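Local coordinates for galactose-binding like protein (Bacteroides thetaiotaomicron, PDB 7M1A), which binds a calcium ion and, as the galactose-binding-like domain of a SusE-like protein, probably takes part in handling carbohydrate, at residues A[68-73]-A[141-146]; A[90-95]-A[109-114]. All coordinates share one frame; numbering follows the deposited sequence.

Interaction 1 (A[68-73]-A[141-146])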
ATOM      1  N   LEU A  68     -12.712   7.750  18.436  1.00  8.63           N
ATOM      2  CA  LEU A  68     -13.423   6.623  17.892  1.00  8.42           C
ATOM      3  C   LEU A  68     -14.591   6.272  18.826  1.00  7.31           C
ATOM      4  O   LEU A  68     -14.471   6.224  20.048  1.00  9.54           O
ATOM      5  CB  LEU A  68     -12.513   5.390  17.801  1.00  9.31           C
ATOM      6  CG  LEU A  68     -11.380   5.556  16.786  1.00  9.32           C
ATOM      7  CD1 LEU A  68     -10.500   4.302  16.791  1.00 10.73           C
ATOM      8  CD2 LEU A  68     -11.974   5.833  15.414  1.00 10.75           C
ATOM      9  N   SER A  69     -15.687   5.795  18.199  1.00  8.14           N
ATOM     10  CA  SER A  69     -16.878   5.335  18.920  1.00  8.01           C
ATOM     11  C   SER A  69     -17.184   3.850  18.678  1.00  7.77           C
ATOM     12  O   SER A  69     -17.517   3.127  19.632  1.00  8.61           O
ATOM     13  CB  SER A  69     -18.030   6.174  18.560  1.00 10.44           C
ATOM     14  OG  SER A  69     -18.309   6.086  17.164  1.00 13.84           O
ATOM     15  N   ARG A  70     -17.012   3.360  17.421  1.00  7.86           N
ATOM     16  CA  ARG A  70     -17.343   1.976  17.145  1.00  7.53           C
ATOM     17  C   ARG A  70     -16.434   1.432  16.052  1.00  5.83           C
ATOM     18  O   ARG A  70     -15.844   2.199  15.233  1.00  7.79           O
ATOM     19  CB  ARG A  70     -18.833   1.879  16.703  1.00 10.06           C
ATOM     20  CG  ARG A  70     -19.850   2.359  17.741  1.00  9.54           C
ATOM     21  CD  ARG A  70     -21.275   1.879  17.434  1.00 12.97           C
ATOM     22  NE  ARG A  70     -21.581   0.497  17.789  1.00  9.80           N
ATOM     23  CZ  ARG A  70     -21.556  -0.525  16.944  1.00  9.54           C
ATOM     24  NH1 ARG A  70     -21.540  -0.284  15.619  1.00 10.43           N
ATOM     25  NH2 ARG A  70     -21.746  -1.771  17.302  1.00 12.89           N
ATOM     26  N   PHE A  71     -16.340   0.078  16.048  1.00  7.28           N
ATOM     27  CA  PHE A  71     -15.544  -0.675  15.092  1.00  6.23           C
ATOM     28  C   PHE A  71     -16.327  -1.897  14.649  1.00  6.96           C
ATOM     29  O   PHE A  71     -17.015  -2.517  15.494  1.00  8.12           O
ATOM     30  CB  PHE A  71     -14.179  -1.030  15.707  1.00  7.23           C
ATOM     31  CG  PHE A  71     -13.371  -1.986  14.881  1.00  7.52           C
ATOM     32  CD1 PHE A  71     -12.660  -1.556  13.766  1.00  9.09           C
ATOM     33  CD2 PHE A  71     -13.458  -3.358  15.161  1.00  7.58           C
ATOM     34  CE1 PHE A  71     -11.914  -2.492  13.062  1.00 10.58           C
ATOM     35  CE2 PHE A  71     -12.688  -4.251  14.463  1.00  8.94           C
ATOM     36  CZ  PHE A  71     -11.932  -3.829  13.419  1.00  8.40           C
ATOM     37  N   ALA A  72     -16.245  -2.237  13.380  1.00  7.61           N
ATOM     38  CA  ALA A  72     -16.841  -3.485  12.896  1.00  6.19           C
ATOM     39  C   ALA A  72     -15.904  -4.147  11.908  1.00  5.88           C
ATOM     40  O   ALA A  72     -15.173  -3.457  11.188  1.00  7.37           O
ATOM     41  CB  ALA A  72     -18.253  -3.264  12.319  1.00  7.83           C
ATOM     42  N   LEU A  73     -15.989  -5.462  11.741  1.00  7.09           N
ATOM     43  CA  LEU A  73     -15.155  -6.212  10.840  1.00  6.29           C
ATOM     44  C   LEU A  73     -15.975  -7.385  10.319  1.00  6.75           C
ATOM     45  O   LEU A  73     -16.609  -8.085  11.128  1.00  7.47           O
ATOM     46  CB  LEU A  73     -13.855  -6.666  11.492  1.00  6.88           C
ATOM     47  CG  LEU A  73     -12.842  -7.443  10.608  1.00  6.70           C
ATOM     48  CD1 LEU A  73     -11.397  -7.103  11.036  1.00  7.53           C
ATOM     49  CD2 LEU A  73     -13.091  -8.972  10.637  1.00  8.69           C
ATOM     50  N   GLN A 141     -18.689  -6.519  16.091  1.00  7.75           N
ATOM     51  CA  GLN A 141     -19.184  -5.181  16.449  1.00  9.01           C
ATOM     52  C   GLN A 141     -18.602  -4.805  17.817  1.00  8.76           C
ATOM     53  O   GLN A 141     -18.657  -5.603  18.767  1.00  9.44           O
ATOM     54  CB  GLN A 141     -20.708  -5.177  16.660  1.00 11.27           C
ATOM     55  CG  GLN A 141     -21.469  -5.430  15.362  1.00 11.86           C
ATOM     56  CD  GLN A 141     -21.404  -4.268  14.390  1.00  9.78           C
ATOM     57  OE1 GLN A 141     -21.428  -3.109  14.824  1.00 12.23           O
ATOM     58  NE2 GLN A 141     -21.523  -4.513  13.088  1.00 11.50           N
ATOM     59  N   ALA A 142     -18.035  -3.607  17.976  1.00  8.09           N
ATOM     60  CA  ALA A 142     -17.553  -3.199  19.294  1.00  7.48           C
ATOM     61  C   ALA A 142     -17.720  -1.701  19.479  1.00  7.31           C
ATOM     62  O   ALA A 142     -17.569  -0.962  18.506  1.00  9.57           O
ATOM     63  CB  ALA A 142     -16.139  -3.586  19.457  1.00 11.10           C
ATOM     64  N   ASN A 143     -18.029  -1.304  20.707  1.00  7.12           N
ATOM     65  CA  ASN A 143     -17.911   0.097  21.076  1.00  7.35           C
ATOM     66  C   ASN A 143     -16.512   0.342  21.638  1.00  9.43           C
ATOM     67  O   ASN A 143     -15.959  -0.441  22.374  1.00 12.31           O
ATOM     68  CB  ASN A 143     -18.918   0.374  22.229  1.00  7.52           C
ATOM     69  CG  ASN A 143     -20.346   0.218  21.693  1.00  7.11           C
ATOM     70  OD1 ASN A 143     -20.703   0.576  20.556  1.00 10.90           O
ATOM     71  ND2 ASN A 143     -21.256  -0.304  22.513  1.00  7.89           N
ATOM     72  N   VAL A 144     -15.927   1.473  21.239  1.00  9.43           N
ATOM     73  CA  VAL A 144     -14.594   1.835  21.755  1.00  8.78           C
ATOM     74  C   VAL A 144     -14.750   2.614  23.045  1.00 11.20           C
ATOM     75  O   VAL A 144     -15.530   3.553  23.061  1.00 14.29           O
ATOM     76  CB  VAL A 144     -13.915   2.654  20.634  1.00  9.83           C
ATOM     77  CG1 VAL A 144     -12.596   3.194  21.153  1.00 11.44           C
ATOM     78  CG2 VAL A 144     -13.715   1.897  19.324  1.00 12.54           C
ATOM     79  N   PRO A 145     -14.069   2.216  24.158  1.00 14.04           N
ATOM     80  CA  PRO A 145     -14.258   2.956  25.419  1.00 13.01           C
ATOM     81  C   PRO A 145     -14.021   4.448  25.245  1.00 12.61           C
ATOM     82  O   PRO A 145     -13.055   4.822  24.549  1.00 13.68           O
ATOM     83  CB  PRO A 145     -13.219   2.323  26.326  1.00 15.53           C
ATOM     84  CG  PRO A 145     -13.083   0.900  25.768  1.00 19.76           C
ATOM     85  CD  PRO A 145     -13.181   1.042  24.257  1.00 11.65           C
ATOM     86  N   LEU A 146     -14.745   5.299  26.002  1.00 11.13           N
ATOM     87  CA  LEU A 146     -14.591   6.775  26.016  1.00 11.76           C
ATOM     88  C   LEU A 146     -13.247   7.184  26.617  1.00 12.00           C
ATOM     89  O   LEU A 146     -12.737   8.217  26.170  1.00 18.34           O
ATOM     90  CB  LEU A 146     -15.719   7.370  26.887  1.00 17.08           C
ATOM     91  CG  LEU A 146     -15.748   8.889  26.996  1.00 20.34           C
ATOM     92  CD1 LEU A 146     -16.145   9.507  25.665  1.00 25.90           C
ATOM     93  CD2 LEU A 146     -16.715   9.331  28.071  1.00 27.52           C
TER
HETATM   94  O   HOH W   1     -12.809   6.670  22.189  1.00 14.35           O
HETATM   95  O   HOH W   2     -16.274   6.473  22.616  1.00 27.10           O
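F71 and A142 form the hydrogen-bonded pair of this antiparallel ladder: F71 N reaches A142 O and A142 N reaches F71 O, each at 2.9 Å. The ladder goes on to V144 N, which gives a nearly straight bond to S69 O (2.8 Å, 169°). V144 packs tightly, turning toward 68-73 and setting CG1 and CG2 against L68 CB, CG2 at 4.0 Å, while the ring of F71 leads away from 141-146 to meet F175. The face carrying R70, Q141 and N143 is nearer solvent and is held by polar groups. R70, bent at chi3 (79°), brings its guanidinium nearly coplanar with the Q141 amide. R70 NH1 and NH2 both donate to Q141 OE1, R70 NH2 at 2.8 Å and on a lone pair in the carbonyl plane; R70 NE gives a more bent bond (130°) to N143 OD1, whose amide stands steeply to the guanidinium. Q141 NE2, held by I138 O, rests on A72 CB at 3.6 Å. Two waters lie within reach of L68 O. Strand 140-143 is outermost, beside 70-74, in a four-stranded antiparallel sheet, with a classic bulge at S69 and R70 opposite W176, consistent with the beta-sandwich of galactose-binding-like domains.

Interaction 2 (A[90-95]-A[109-114])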
ATOM      1  N   ARG A  90      -9.248 -14.465  17.322  1.00  9.36           N
ATOM      2  CA  ARG A  90      -8.869 -13.526  18.376  1.00  9.57           C
ATOM      3  C   ARG A  90      -7.897 -12.506  17.798  1.00  8.61           C
ATOM      4  O   ARG A  90      -6.950 -12.907  17.117  1.00  9.56           O
ATOM      5  CB  ARG A  90      -8.114 -14.283  19.471  1.00 11.09           C
ATOM      6  CG  ARG A  90      -9.063 -15.114  20.339  1.00 14.92           C
ATOM      7  CD  ARG A  90      -9.764 -14.230  21.378  1.00 20.36           C
ATOM      8  NE  ARG A  90      -8.778 -13.667  22.317  1.00 28.91           N
ATOM      9  CZ  ARG A  90      -8.253 -12.408  22.444  1.00 29.84           C
ATOM     10  NH1 ARG A  90      -8.593 -11.347  21.686  1.00 24.68           N
ATOM     11  NH2 ARG A  90      -7.317 -12.252  23.369  1.00 41.42           N
ATOM     12  N   TYR A  91      -8.227 -11.227  17.959  1.00  8.19           N
ATOM     13  CA  TYR A  91      -7.422 -10.203  17.296  1.00  7.68           C
ATOM     14  C   TYR A  91      -7.552  -8.911  18.073  1.00  8.49           C
ATOM     15  O   TYR A  91      -8.371  -8.819  18.979  1.00  9.94           O
ATOM     16  CB  TYR A  91      -7.843 -10.024  15.811  1.00  8.85           C
ATOM     17  CG  TYR A  91      -9.288  -9.655  15.542  1.00  7.53           C
ATOM     18  CD1 TYR A  91     -10.322 -10.601  15.599  1.00  8.77           C
ATOM     19  CD2 TYR A  91      -9.603  -8.345  15.190  1.00  9.22           C
ATOM     20  CE1 TYR A  91     -11.625 -10.228  15.278  1.00  9.36           C
ATOM     21  CE2 TYR A  91     -10.912  -7.985  14.865  1.00  8.67           C
ATOM     22  CZ  TYR A  91     -11.928  -8.929  14.905  1.00  9.83           C
ATOM     23  OH  TYR A  91     -13.214  -8.574  14.583  1.00 10.03           O
ATOM     24  N   GLU A  92      -6.657  -7.968  17.755  1.00  8.78           N
ATOM     25  CA  GLU A  92      -6.633  -6.740  18.522  1.00  8.04           C
ATOM     26  C   GLU A  92      -6.598  -5.535  17.583  1.00  7.33           C
ATOM     27  O   GLU A  92      -6.022  -5.620  16.485  1.00  9.06           O
ATOM     28  CB  GLU A  92      -5.388  -6.639  19.415  1.00  9.07           C
ATOM     29  CG  GLU A  92      -5.364  -7.709  20.498  1.00 11.57           C
ATOM     30  CD  GLU A  92      -4.034  -7.850  21.203  1.00 14.49           C
ATOM     31  OE1 GLU A  92      -3.032  -7.251  20.780  1.00 13.26           O
ATOM     32  OE2 GLU A  92      -4.065  -8.459  22.244  1.00 15.49           O
ATOM     33  N   VAL A  93      -7.189  -4.406  18.008  1.00  7.35           N
ATOM     34  CA  VAL A  93      -7.086  -3.146  17.274  1.00  7.88           C
ATOM     35  C   VAL A  93      -6.281  -2.186  18.109  1.00  5.82           C
ATOM     36  O   VAL A  93      -6.631  -1.983  19.287  1.00  7.54           O
ATOM     37  CB  VAL A  93      -8.491  -2.552  16.924  1.00  7.36           C
ATOM     38  CG1 VAL A  93      -8.355  -1.331  16.029  1.00 10.62           C
ATOM     39  CG2 VAL A  93      -9.361  -3.630  16.310  1.00  7.80           C
ATOM     40  N   TRP A  94      -5.255  -1.559  17.520  1.00  5.59           N
ATOM     41  CA  TRP A  94      -4.342  -0.654  18.232  1.00  6.25           C
ATOM     42  C   TRP A  94      -4.340   0.672  17.465  1.00  6.63           C
ATOM     43  O   TRP A  94      -4.644   0.745  16.253  1.00  6.85           O
ATOM     44  CB  TRP A  94      -2.882  -1.171  18.298  1.00  7.97           C
ATOM     45  CG  TRP A  94      -2.683  -2.406  19.091  1.00  6.91           C
ATOM     46  CD1 TRP A  94      -3.264  -3.651  18.892  1.00  8.23           C
ATOM     47  CD2 TRP A  94      -1.880  -2.526  20.273  1.00  8.33           C
ATOM     48  NE1 TRP A  94      -2.703  -4.585  19.810  1.00  8.61           N
ATOM     49  CE2 TRP A  94      -1.902  -3.882  20.688  1.00  9.76           C
ATOM     50  CE3 TRP A  94      -1.190  -1.566  21.028  1.00  8.40           C
ATOM     51  CZ2 TRP A  94      -1.191  -4.280  21.842  1.00  9.96           C
ATOM     52  CZ3 TRP A  94      -0.424  -1.974  22.130  1.00 10.75           C
ATOM     53  CH2 TRP A  94      -0.433  -3.326  22.508  1.00  8.85           C
ATOM     54  N   GLY A  95      -4.014   1.783  18.154  1.00  7.55           N
ATOM     55  CA  GLY A  95      -3.992   3.069  17.497  1.00  8.69           C
ATOM     56  C   GLY A  95      -2.934   3.999  18.072  1.00  8.10           C
ATOM     57  O   GLY A  95      -2.296   3.711  19.127  1.00  7.96           O
ATOM     58  N   TRP A 109       2.172   2.766  20.401  1.00  8.96           N
ATOM     59  CA  TRP A 109       0.754   2.339  20.087  1.00  8.71           C
ATOM     60  C   TRP A 109       0.038   2.023  21.402  1.00  8.59           C
ATOM     61  O   TRP A 109       0.644   1.496  22.360  1.00  9.79           O
ATOM     62  CB  TRP A 109       0.849   1.119  19.168  1.00  9.17           C
ATOM     63  CG  TRP A 109       1.439   1.430  17.824  1.00  6.42           C
ATOM     64  CD1 TRP A 109       2.747   1.378  17.487  1.00  9.26           C
ATOM     65  CD2 TRP A 109       0.688   1.770  16.670  1.00  8.49           C
ATOM     66  NE1 TRP A 109       2.874   1.747  16.146  1.00  7.54           N
ATOM     67  CE2 TRP A 109       1.611   1.950  15.613  1.00  8.29           C
ATOM     68  CE3 TRP A 109      -0.708   1.949  16.450  1.00  8.59           C
ATOM     69  CZ2 TRP A 109       1.198   2.281  14.323  1.00  9.04           C
ATOM     70  CZ3 TRP A 109      -1.098   2.265  15.164  1.00  8.63           C
ATOM     71  CH2 TRP A 109      -0.153   2.458  14.131  1.00  8.31           C
ATOM     72  N   VAL A 110      -1.298   2.221  21.360  1.00  8.78           N
ATOM     73  CA  VAL A 110      -2.143   1.895  22.462  1.00  9.46           C
ATOM     74  C   VAL A 110      -3.191   0.901  21.981  1.00  7.55           C
ATOM     75  O   VAL A 110      -3.720   0.980  20.876  1.00  9.14           O
ATOM     76  CB  VAL A 110      -2.747   3.197  23.040  1.00 15.14           C
ATOM     77  CG1 VAL A 110      -3.774   2.945  24.134  1.00 21.20           C
ATOM     78  CG2 VAL A 110      -1.623   4.013  23.692  1.00 20.59           C
ATOM     79  N   LYS A 111      -3.503  -0.086  22.821  1.00  9.17           N
ATOM     80  CA  LYS A 111      -4.458  -1.131  22.436  1.00  8.83           C
ATOM     81  C   LYS A 111      -5.877  -0.605  22.700  1.00  8.36           C
ATOM     82  O   LYS A 111      -6.194  -0.197  23.804  1.00 10.84           O
ATOM     83  CB  LYS A 111      -4.243  -2.444  23.200  1.00  9.50           C
ATOM     84  CG  LYS A 111      -5.201  -3.556  22.713  1.00 12.01           C
ATOM     85  CD  LYS A 111      -4.865  -4.934  23.278  1.00 16.10           C
ATOM     86  CE  LYS A 111      -5.021  -4.997  24.782  1.00 20.16           C
ATOM     87  NZ  LYS A 111      -4.829  -6.379  25.223  1.00 22.78           N
ATOM     88  N   LEU A 112      -6.672  -0.546  21.631  1.00  8.07           N
ATOM     89  CA  LEU A 112      -8.006   0.076  21.643  1.00  8.17           C
ATOM     90  C   LEU A 112      -9.049  -0.990  21.972  1.00  6.96           C
ATOM     91  O   LEU A 112     -10.013  -0.733  22.729  1.00 10.19           O
ATOM     92  CB  LEU A 112      -8.281   0.744  20.312  1.00  7.70           C
ATOM     93  CG  LEU A 112      -7.327   1.918  19.981  1.00  8.93           C
ATOM     94  CD1 LEU A 112      -7.669   2.176  18.489  1.00  9.59           C
ATOM     95  CD2 LEU A 112      -7.735   3.148  20.776  1.00 12.91           C
ATOM     96  N   LEU A 113      -8.892  -2.190  21.377  1.00  8.87           N
ATOM     97  CA  LEU A 113      -9.917  -3.227  21.470  1.00  7.16           C
ATOM     98  C   LEU A 113      -9.278  -4.616  21.479  1.00  8.05           C
ATOM     99  O   LEU A 113      -8.386  -4.889  20.674  1.00  9.46           O
ATOM    100  CB  LEU A 113     -10.845  -3.259  20.221  1.00  7.64           C
ATOM    101  CG  LEU A 113     -11.726  -1.998  20.047  1.00  8.81           C
ATOM    102  CD1 LEU A 113     -12.307  -1.934  18.641  1.00 11.05           C
ATOM    103  CD2 LEU A 113     -12.803  -1.867  21.122  1.00 11.85           C
ATOM    104  N   ASP A 114      -9.845  -5.470  22.362  1.00 10.23           N
ATOM    105  CA  ASP A 114      -9.583  -6.912  22.326  1.00  8.87           C
ATOM    106  C   ASP A 114     -10.809  -7.540  21.665  1.00 12.10           C
ATOM    107  O   ASP A 114     -11.928  -7.385  22.178  1.00 16.93           O
ATOM    108  CB  ASP A 114      -9.597  -7.511  23.732  1.00 15.80           C
ATOM    109  CG  ASP A 114      -8.439  -7.041  24.563  1.00 17.43           C
ATOM    110  OD1 ASP A 114      -7.334  -7.325  24.155  1.00 19.74           O
ATOM    111  OD2 ASP A 114      -8.655  -6.278  25.544  1.00 25.80           O
TER
HETATM  112  O   HOH W   3      -6.527  -9.579  23.098  1.00 24.61           O
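W94 lays its indole against K111: CB of the lysine sits 3.6 Å from the centroid of the six-membered ring, 6° off the normal, a CH-pi contact over the middle of the face. At the edge of the same ring, near its plane, lies W109 O, and W94 CE3 touches W109 CB at 3.9 Å. On the other side of the strands V93 and L113 run side by side, CB to CB, and L112 CD1 packs over the backbone at G95. The W109 ring in turn puts CE3 3.4 Å from G95 C.

Backbone bonds join V93 N to L113 O and pair G95 with V110 in both directions. Between them the register slips by one: V93 O accepts from L112 N (2.7 Å) and L113 N (3.1 Å), a classic beta bulge.

Polar groups gather on the sheet face that carries E92, W94, K111 and D114. W94 NE1 donates at 2.9 Å to E92 OE1, which lies in the plane of the indole; the N-H meets the carboxylate from above its plane. K111, with CG opposite the backbone N (chi1 -176°), runs on past the indole and bends at chi3, bringing K111 NZ into a salt bridge with the syn lone pair of D114 OD1 (2.9 Å) and a long one with E92 OE2. A water accepts from R90 NH2 and donates to both acids; R90 NH1 bonds M115 O.

With an alanine at W94, E92 OE1 is likely to lose its indole donor and the K111 methylenes the ring they lie on. The lysine thus covers the indole with its chain, and its charge probably offsets two carboxylates whose E92 OE2 and D114 OD1 lie only 4.0 Å apart.

In the fold
The centres of interactions 1 and 2 lie about 11 Å apart, in different sheets: 68-73 and 141-146 belong to the four-stranded antiparallel sheet, 90-95 and 109-114 to the larger one. Strands 70-74 and 88-96 follow each other in the chain, then come strand 110-116, helix 130-138 and strand 140-143, so both partners of interaction 2 fall between those of interaction 1. The sheets meet through F71, whose CB lies 3.6 Å from L113 CD1 and whose CE2 lies 3.9 Å from V93 CG2, and through L73 CB on Y91 OH, which bonds D140 of strand 140-143. Part of the domain's hydrophobic interior thus lies between the two ladders, consistent with a beta-sandwich; the calcium ion is about 12 Å from the A72 side chain.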